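Local structure of myosin-2 (6IXO) at residues 82-85 with 86-90; 269-273 with 274-278; 298-301 with 302-306. The protein carries organelles and other cargo along polarized actin cables as a class V myosin, this chain being its globular cargo-binding tail domain. One frame throughout, in Å; residues are numbered along the deposited sequence.

From the N terminus the three contacts follow one another in series, none nested in or crossing another, and each is local to a single continuous run of chain. Interaction 1 is the C-terminal two and a half turns of helix 71-90, which face helices 97-124 and 134-180. Interaction 2, on the opposite side of the chain's centre and about 33 Å away between centres, closes the turn that ends helix 254-273 and leads the chain toward helix 279-282, beside helices 202-218 and 223-247. Interaction 3 starts helix 300-309 against helix 336-350, with its centre about 32 Å from that of interaction 2 and about 56 Å from that of interaction 1.

Interaction 1 (82-85 with 86-90)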
loop_
_atom_site.group_PDB
_atom_site.type_symbol
_atom_site.label_atom_id
_atom_site.label_comp_id
_atom_site.label_asym_id
_atom_site.label_seq_id
_atom_site.Cartn_x
_atom_site.Cartn_y
_atom_site.Cartn_z
ATOM N N LEU A 82 -11.291 16.974 -3.402
ATOM C CA LEU A 82 -10.404 16.076 -4.174
ATOM C C LEU A 82 -8.931 16.536 -4.096
ATOM O O LEU A 82 -8.007 15.727 -3.829
ATOM C CB LEU A 82 -10.872 16.016 -5.631
ATOM C CG LEU A 82 -12.225 15.326 -5.834
ATOM C CD1 LEU A 82 -12.878 15.756 -7.137
ATOM C CD2 LEU A 82 -12.050 13.841 -5.829
ATOM N N THR A 83 -8.728 17.830 -4.327
ATOM C CA THR A 83 -7.403 18.435 -4.317
ATOM C C THR A 83 -6.754 18.252 -2.962
ATOM O O THR A 83 -5.576 17.885 -2.865
ATOM C CB THR A 83 -7.456 19.956 -4.629
ATOM O OG1 THR A 83 -8.033 20.158 -5.921
ATOM C CG2 THR A 83 -6.033 20.544 -4.618
ATOM N N THR A 84 -7.524 18.522 -1.909
ATOM C CA THR A 84 -6.962 18.532 -0.564
ATOM C C THR A 84 -6.562 17.130 -0.139
ATOM O O THR A 84 -5.476 16.916 0.428
ATOM C CB THR A 84 -7.953 19.160 0.463
ATOM O OG1 THR A 84 -8.190 20.530 0.100
ATOM C CG2 THR A 84 -7.371 19.103 1.884
ATOM N N ILE A 85 -7.409 16.154 -0.412
ATOM C CA ILE A 85 -7.064 14.800 0.031
ATOM C C ILE A 85 -5.796 14.350 -0.687
ATOM O O ILE A 85 -4.878 13.825 -0.063
ATOM C CB ILE A 85 -8.196 13.786 -0.251
ATOM C CG1 ILE A 85 -9.382 14.057 0.724
ATOM C CG2 ILE A 85 -7.660 12.360 -0.115
ATOM C CD1 ILE A 85 -10.651 13.181 0.454
ATOM N N GLN A 86 -5.744 14.571 -1.990
ATOM C CA GLN A 86 -4.564 14.101 -2.728
ATOM C C GLN A 86 -3.325 14.806 -2.180
ATOM O O GLN A 86 -2.280 14.185 -1.960
ATOM C CB GLN A 86 -4.707 14.371 -4.227
ATOM C CG GLN A 86 -3.448 13.897 -5.014
ATOM C CD GLN A 86 -3.699 13.629 -6.492
ATOM O OE1 GLN A 86 -4.746 13.091 -6.895
ATOM N NE2 GLN A 86 -2.730 13.973 -7.303
ATOM N N LYS A 87 -3.452 16.112 -1.960
ATOM C CA LYS A 87 -2.355 16.890 -1.391
ATOM C C LYS A 87 -1.943 16.355 -0.026
ATOM O O LYS A 87 -0.750 16.242 0.279
ATOM C CB LYS A 87 -2.730 18.367 -1.279
ATOM C CG LYS A 87 -1.613 19.214 -0.661
ATOM C CD LYS A 87 -1.876 20.717 -0.780
ATOM C CE LYS A 87 -0.659 21.534 -0.353
ATOM N NZ LYS A 87 -0.903 23.002 -0.391
ATOM N N VAL A 88 -2.917 16.017 0.807
ATOM C CA VAL A 88 -2.586 15.467 2.113
ATOM C C VAL A 88 -1.795 14.168 1.975
ATOM O O VAL A 88 -0.822 13.940 2.691
ATOM C CB VAL A 88 -3.867 15.221 2.973
ATOM C CG1 VAL A 88 -3.531 14.396 4.195
ATOM C CG2 VAL A 88 -4.448 16.601 3.418
ATOM N N VAL A 89 -2.179 13.316 1.030
ATOM C CA VAL A 89 -1.469 12.039 0.950
ATOM C C VAL A 89 -0.037 12.279 0.387
ATOM O O VAL A 89 0.910 11.616 0.773
ATOM C CB VAL A 89 -2.235 11.068 0.089
ATOM C CG1 VAL A 89 -1.394 9.811 -0.189
ATOM C CG2 VAL A 89 -3.625 10.675 0.808
ATOM N N THR A 90 0.103 13.291 -0.464
ATOM C CA THR A 90 1.393 13.641 -1.072
ATOM C C THR A 90 2.429 14.081 -0.017
ATOM O O THR A 90 3.652 13.905 -0.178
ATOM C CB THR A 90 1.137 14.735 -2.152
ATOM O OG1 THR A 90 0.392 14.126 -3.217
ATOM C CG2 THR A 90 2.437 15.288 -2.738
#
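Thr84 and Val88, one helical turn apart, meet through their methyl groups, with Thr84 CG2 lying 4.1 Å from Val88 CG2. The threonine methyl is trans to its own backbone N, which leaves OG1 (chi1 -62°) to turn back and bond to Gln80 O. Ile85 and Val89 repeat the i to i+4 pairing more loosely, their CG2 atoms 4.5 Å apart.

Backbone hydrogen bonds do most of the joining. Gln86 N bonds to Leu82 O and Lys87 N to Thr83 O; the shortest of the set runs from Val88 N to Thr84 O at 2.7 Å, and Val89 N closes on Ile85 O at 3.0 Å. In the final turn Gln86 O takes two donors, Thr90 N and Thr90 OG1, the hydroxyl coming from above the carbonyl plane at 3.0 Å from Gln86 O. This is regular alpha-helix carried through to its last residue.

The side chains also meet neighbouring helices: Ile85, Val88 and Val89 pack on Trp104 of helix 97-124, Thr84 touches Leu32 of helix 20-32, and Leu82 and Val89 reach helix 134-180, where Asn157 ND2 bonds to Gln86 OE1.

Interaction 2 (269-273 with 274-278); sequences EWCKT and HGLTD. With SO4 (sulfate ion), chain B.
The imidazole of His274 lies flat on the indole of Trp270 and at the same time bonds to that residue's own carbonyl. The stack is offset, with the His274 ring and the five-membered ring of Trp270 only 12° from parallel and their centroids 3.7 Å apart. Trp270 NE1 sits beneath the middle of the imidazole, but its hydrogen bond goes to Asn210 OD1. Farther along the indole, His274 CB makes a CH-pi contact over the six-membered ring, 3.9 Å from its centroid. Trp270 extends CG opposite its backbone N (chi1 176°), which carries the indole along the helix under the histidine.

Both imidazole nitrogens are used. His274 ND1 donates to Trp270 O over 2.8 Å, with the oxygen close to the ring plane, and His274 NE2 donates to O4 of a sulfate ion at 2.6 Å in an almost straight bond of 170°. The sulfate is probably from the crystallisation liquor. Trp270 O also accepts from Thr273 OG1, which arrives from the other face of the carbonyl.

These bonds lie at the C-terminal end of helix 254-273, within the DIL region of the cargo-binding tail, where the chain leaves the helix through Gly275 with a positive phi; a CB there would press on the preceding carbonyl oxygen. Cys271 O receives both His274 N and Leu276 N from opposite faces, the latter at 3.1 Å. An alanine in place of Trp270 would remove the indole beneath the imidazole and is likely to leave His274 freer to turn and Asn210 OD1 without its indole donor.

Leu276 folds back beside the helix, CD1 lying 4.0 Å from Cys271 SG, and both side chains touch Leu234 of helix 223-247.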
loop_
_atom_site.group_PDB
_atom_site.type_symbol
_atom_site.label_atom_id
_atom_site.label_comp_id
_atom_site.label_asym_id
_atom_site.label_seq_id
_atom_site.Cartn_x
_atom_site.Cartn_y
_atom_site.Cartn_z
ATOM N N GLU A 269 8.406 -16.399 7.298
ATOM C CA GLU A 269 7.582 -17.015 8.347
ATOM C C GLU A 269 6.505 -15.997 8.802
ATOM O O GLU A 269 5.405 -16.362 9.160
ATOM C CB GLU A 269 8.459 -17.456 9.517
ATOM C CG GLU A 269 9.320 -18.675 9.172
ATOM C CD GLU A 269 8.495 -19.938 9.220
ATOM O OE1 GLU A 269 7.463 -19.969 9.966
ATOM O OE2 GLU A 269 8.868 -20.910 8.535
ATOM N N TRP A 270 6.858 -14.720 8.773
ATOM C CA TRP A 270 5.877 -13.680 9.064
ATOM C C TRP A 270 4.721 -13.769 8.040
ATOM O O TRP A 270 3.524 -13.697 8.410
ATOM C CB TRP A 270 6.531 -12.279 9.040
ATOM C CG TRP A 270 5.512 -11.186 9.249
ATOM C CD1 TRP A 270 5.115 -10.637 10.443
ATOM C CD2 TRP A 270 4.744 -10.545 8.238
ATOM N NE1 TRP A 270 4.143 -9.682 10.227
ATOM C CE2 TRP A 270 3.906 -9.599 8.880
ATOM C CE3 TRP A 270 4.695 -10.659 6.841
ATOM C CZ2 TRP A 270 3.000 -8.799 8.175
ATOM C CZ3 TRP A 270 3.799 -9.840 6.139
ATOM C CH2 TRP A 270 2.970 -8.938 6.811
ATOM N N CYS A 271 5.070 -13.914 6.760
ATOM C CA CYS A 271 4.080 -14.048 5.676
ATOM C C CYS A 271 3.125 -15.178 5.955
ATOM O O CYS A 271 1.903 -15.051 5.790
ATOM C CB CYS A 271 4.779 -14.278 4.338
ATOM S SG CYS A 271 5.628 -12.809 3.745
ATOM N N LYS A 272 3.679 -16.287 6.426
ATOM C CA LYS A 272 2.873 -17.446 6.717
ATOM C C LYS A 272 1.846 -17.239 7.836
ATOM O O LYS A 272 0.802 -17.859 7.828
ATOM C CB LYS A 272 3.784 -18.645 7.078
ATOM C CG LYS A 272 4.572 -19.186 5.903
ATOM C CD LYS A 272 5.452 -20.346 6.354
ATOM C CE LYS A 272 6.650 -20.551 5.438
ATOM N NZ LYS A 272 6.381 -21.283 4.166
ATOM N N THR A 273 2.133 -16.399 8.815
ATOM C CA THR A 273 1.163 -16.260 9.883
ATOM C C THR A 273 0.275 -15.041 9.688
ATOM O O THR A 273 -0.582 -14.758 10.528
ATOM C CB THR A 273 1.840 -16.155 11.231
ATOM O OG1 THR A 273 2.919 -15.218 11.140
ATOM C CG2 THR A 273 2.364 -17.508 11.610
ATOM N N HIS A 274 0.474 -14.331 8.584
ATOM C CA HIS A 274 -0.265 -13.085 8.358
ATOM C C HIS A 274 -1.045 -13.104 7.074
ATOM O O HIS A 274 -1.233 -12.075 6.439
ATOM C CB HIS A 274 0.699 -11.894 8.395
ATOM C CG HIS A 274 1.156 -11.596 9.778
ATOM N ND1 HIS A 274 2.178 -12.292 10.387
ATOM C CD2 HIS A 274 0.625 -10.791 10.727
ATOM C CE1 HIS A 274 2.295 -11.885 11.643
ATOM N NE2 HIS A 274 1.368 -10.967 11.870
ATOM N N GLY A 275 -1.499 -14.286 6.690
ATOM C CA GLY A 275 -2.483 -14.373 5.627
ATOM C C GLY A 275 -1.952 -14.582 4.223
ATOM O O GLY A 275 -2.720 -14.766 3.288
ATOM N N LEU A 276 -0.643 -14.558 4.047
ATOM C CA LEU A 276 -0.132 -14.753 2.709
ATOM C C LEU A 276 0.244 -16.204 2.488
ATOM O O LEU A 276 0.743 -16.861 3.386
ATOM C CB LEU A 276 1.076 -13.865 2.460
ATOM C CG LEU A 276 0.942 -12.360 2.659
ATOM C CD1 LEU A 276 2.148 -11.773 2.035
ATOM C CD2 LEU A 276 -0.300 -11.818 1.993
ATOM N N THR A 277 0.027 -16.701 1.284
ATOM C CA THR A 277 0.470 -18.046 0.956
ATOM C C THR A 277 1.512 -17.973 -0.153
ATOM O O THR A 277 2.111 -18.979 -0.528
ATOM C CB THR A 277 -0.705 -18.938 0.528
ATOM O OG1 THR A 277 -1.555 -18.198 -0.356
ATOM C CG2 THR A 277 -1.511 -19.374 1.749
ATOM N N ASP A 278 1.740 -16.767 -0.659
ATOM C CA ASP A 278 2.660 -16.570 -1.780
ATOM C C ASP A 278 3.904 -15.764 -1.403
ATOM O O ASP A 278 4.684 -15.342 -2.276
ATOM C CB ASP A 278 1.925 -15.885 -2.932
ATOM C CG ASP A 278 0.876 -14.902 -2.446
ATOM O OD1 ASP A 278 -0.197 -14.830 -3.078
ATOM O OD2 ASP A 278 1.121 -14.210 -1.434
HETATM S S SO4 B . 1.476 -10.187 15.353
HETATM O O1 SO4 B . 2.664 -10.987 15.066
HETATM O O2 SO4 B . 1.866 -8.938 16.003
HETATM O O3 SO4 B . 0.585 -10.945 16.225
HETATM O O4 SO4 B . 0.784 -9.881 14.108
#

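Interaction 3 (298-301 with 302-306); sequences YTIE and DIDIL
Thr299 and Asp302 form a capping box at the start of helix 300-309, each side chain accepting the backbone N-H of the other. Thr299 is the N-cap: its OG1 accepts from Asp302 N at 3.0 Å. With chi1 at 75°, the hydroxyl sits between its own backbone N and carbonyl carbon, a rotation that turns it into the first helical turn. In return, Asp302 OD2 accepts from Thr299 N at 3.0 Å, the donor standing above the carboxylate plane. The same oxygen also takes Tyr298 N on its anti lone pair, and the carboxylate is further paired with Arg296 in a salt bridge. Two N-H groups and an arginine thus hold one oxygen, and together with the positive end of the helix dipole they would be expected to stabilise the charged form of Asp302.

This capping box is the compact part of the contact. Ile303, the buried member among the touching residues, turns to Ile338, Tyr341 and Val342 of helix 336-350, and its N bonds to Thr299 O as the first regular helical bond. On the flank that meets Tyr341, Ile300 and Asp304 run side by side; Ile300 touches that tyrosine, and Asp304 OD1 is hydrogen-bonded to its hydroxyl.

The side formed by Glu301 and Ile305, both exposed, is much looser. Glu301 crosses Ile305 CD1 with both its stem and its carboxylate end, CG and OE2 each lying 3.9 Å from Ile305 CD1. Beneath these side chains the backbone stays regular: Asp304 N bonds to Ile300 O, and Ile305 N reaches Glu301 O at 2.8 Å.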
loop_
_atom_site.group_PDB
_atom_site.type_symbol
_atom_site.label_atom_id
_atom_site.label_comp_id
_atom_site.label_asym_id
_atom_site.label_seq_id
_atom_site.Cartn_x
_atom_site.Cartn_y
_atom_site.Cartn_z
ATOM N N TYR A 298 31.080 -28.403 -5.493
ATOM C CA TYR A 298 32.375 -29.030 -5.777
ATOM C C TYR A 298 32.389 -30.000 -6.953
ATOM O O TYR A 298 33.421 -30.189 -7.579
ATOM C CB TYR A 298 32.877 -29.721 -4.512
ATOM C CG TYR A 298 33.256 -28.704 -3.455
ATOM C CD1 TYR A 298 33.935 -27.531 -3.798
ATOM C CD2 TYR A 298 32.902 -28.882 -2.127
ATOM C CE1 TYR A 298 34.269 -26.585 -2.832
ATOM C CE2 TYR A 298 33.218 -27.933 -1.170
ATOM C CZ TYR A 298 33.907 -26.801 -1.521
ATOM O OH TYR A 298 34.221 -25.895 -0.541
ATOM N N THR A 299 31.249 -30.606 -7.264
ATOM C CA THR A 299 31.174 -31.516 -8.396
ATOM C C THR A 299 30.213 -30.998 -9.470
ATOM O O THR A 299 29.339 -30.155 -9.201
ATOM C CB THR A 299 30.706 -32.908 -7.967
ATOM O OG1 THR A 299 29.295 -32.872 -7.707
ATOM C CG2 THR A 299 31.454 -33.372 -6.712
ATOM N N ILE A 300 30.390 -31.506 -10.682
ATOM C CA ILE A 300 29.458 -31.250 -11.771
ATOM C C ILE A 300 28.010 -31.479 -11.347
ATOM O O ILE A 300 27.130 -30.623 -11.546
ATOM C CB ILE A 300 29.783 -32.152 -12.977
ATOM C CG1 ILE A 300 31.116 -31.735 -13.605
ATOM C CG2 ILE A 300 28.645 -32.123 -13.998
ATOM C CD1 ILE A 300 31.157 -30.292 -14.052
ATOM N N GLU A 301 27.761 -32.628 -10.734
ATOM C CA GLU A 301 26.412 -32.935 -10.282
ATOM C C GLU A 301 25.894 -31.918 -9.263
ATOM O O GLU A 301 24.696 -31.582 -9.262
ATOM C CB GLU A 301 26.351 -34.334 -9.689
ATOM C CG GLU A 301 24.930 -34.804 -9.506
ATOM C CD GLU A 301 24.844 -36.057 -8.682
ATOM O OE1 GLU A 301 25.911 -36.594 -8.311
ATOM O OE2 GLU A 301 23.712 -36.502 -8.402
ATOM N N ASP A 302 26.785 -31.439 -8.395
ATOM C CA ASP A 302 26.433 -30.369 -7.457
ATOM C C ASP A 302 25.850 -29.184 -8.211
ATOM O O ASP A 302 24.859 -28.556 -7.788
ATOM C CB ASP A 302 27.658 -29.897 -6.661
ATOM C CG ASP A 302 28.053 -30.850 -5.538
ATOM O OD1 ASP A 302 27.250 -31.725 -5.152
ATOM O OD2 ASP A 302 29.181 -30.694 -5.025
ATOM N N ILE A 303 26.489 -28.862 -9.324
ATOM C CA ILE A 303 26.064 -27.703 -10.090
ATOM C C ILE A 303 24.744 -28.012 -10.798
ATOM O O ILE A 303 23.868 -27.162 -10.839
ATOM C CB ILE A 303 27.165 -27.257 -11.081
ATOM C CG1 ILE A 303 28.402 -26.777 -10.300
ATOM C CG2 ILE A 303 26.671 -26.148 -11.975
ATOM C CD1 ILE A 303 28.097 -25.654 -9.265
ATOM N N ASP A 304 24.573 -29.225 -11.316
ATOM C CA ASP A 304 23.299 -29.564 -11.945
ATOM C C ASP A 304 22.166 -29.533 -10.921
ATOM O O ASP A 304 21.057 -29.091 -11.230
ATOM C CB ASP A 304 23.350 -30.931 -12.635
ATOM C CG ASP A 304 24.269 -30.944 -13.851
ATOM O OD1 ASP A 304 24.463 -29.869 -14.458
ATOM O OD2 ASP A 304 24.798 -32.026 -14.196
ATOM N N ILE A 305 22.443 -29.979 -9.699
ATOM C CA ILE A 305 21.429 -29.945 -8.644
ATOM C C ILE A 305 21.106 -28.493 -8.229
ATOM O O ILE A 305 19.938 -28.125 -8.046
ATOM C CB ILE A 305 21.885 -30.759 -7.414
ATOM C CG1 ILE A 305 21.989 -32.243 -7.768
ATOM C CG2 ILE A 305 20.925 -30.582 -6.246
ATOM C CD1 ILE A 305 22.833 -33.044 -6.781
ATOM N N LEU A 306 22.153 -27.688 -8.085
ATOM C CA LEU A 306 22.025 -26.282 -7.727
ATOM C C LEU A 306 21.139 -25.546 -8.740
ATOM O O LEU A 306 20.327 -24.692 -8.382
ATOM C CB LEU A 306 23.411 -25.641 -7.647
ATOM C CG LEU A 306 23.482 -24.127 -7.470
ATOM C CD1 LEU A 306 22.970 -23.760 -6.087
ATOM C CD2 LEU A 306 24.910 -23.645 -7.652
#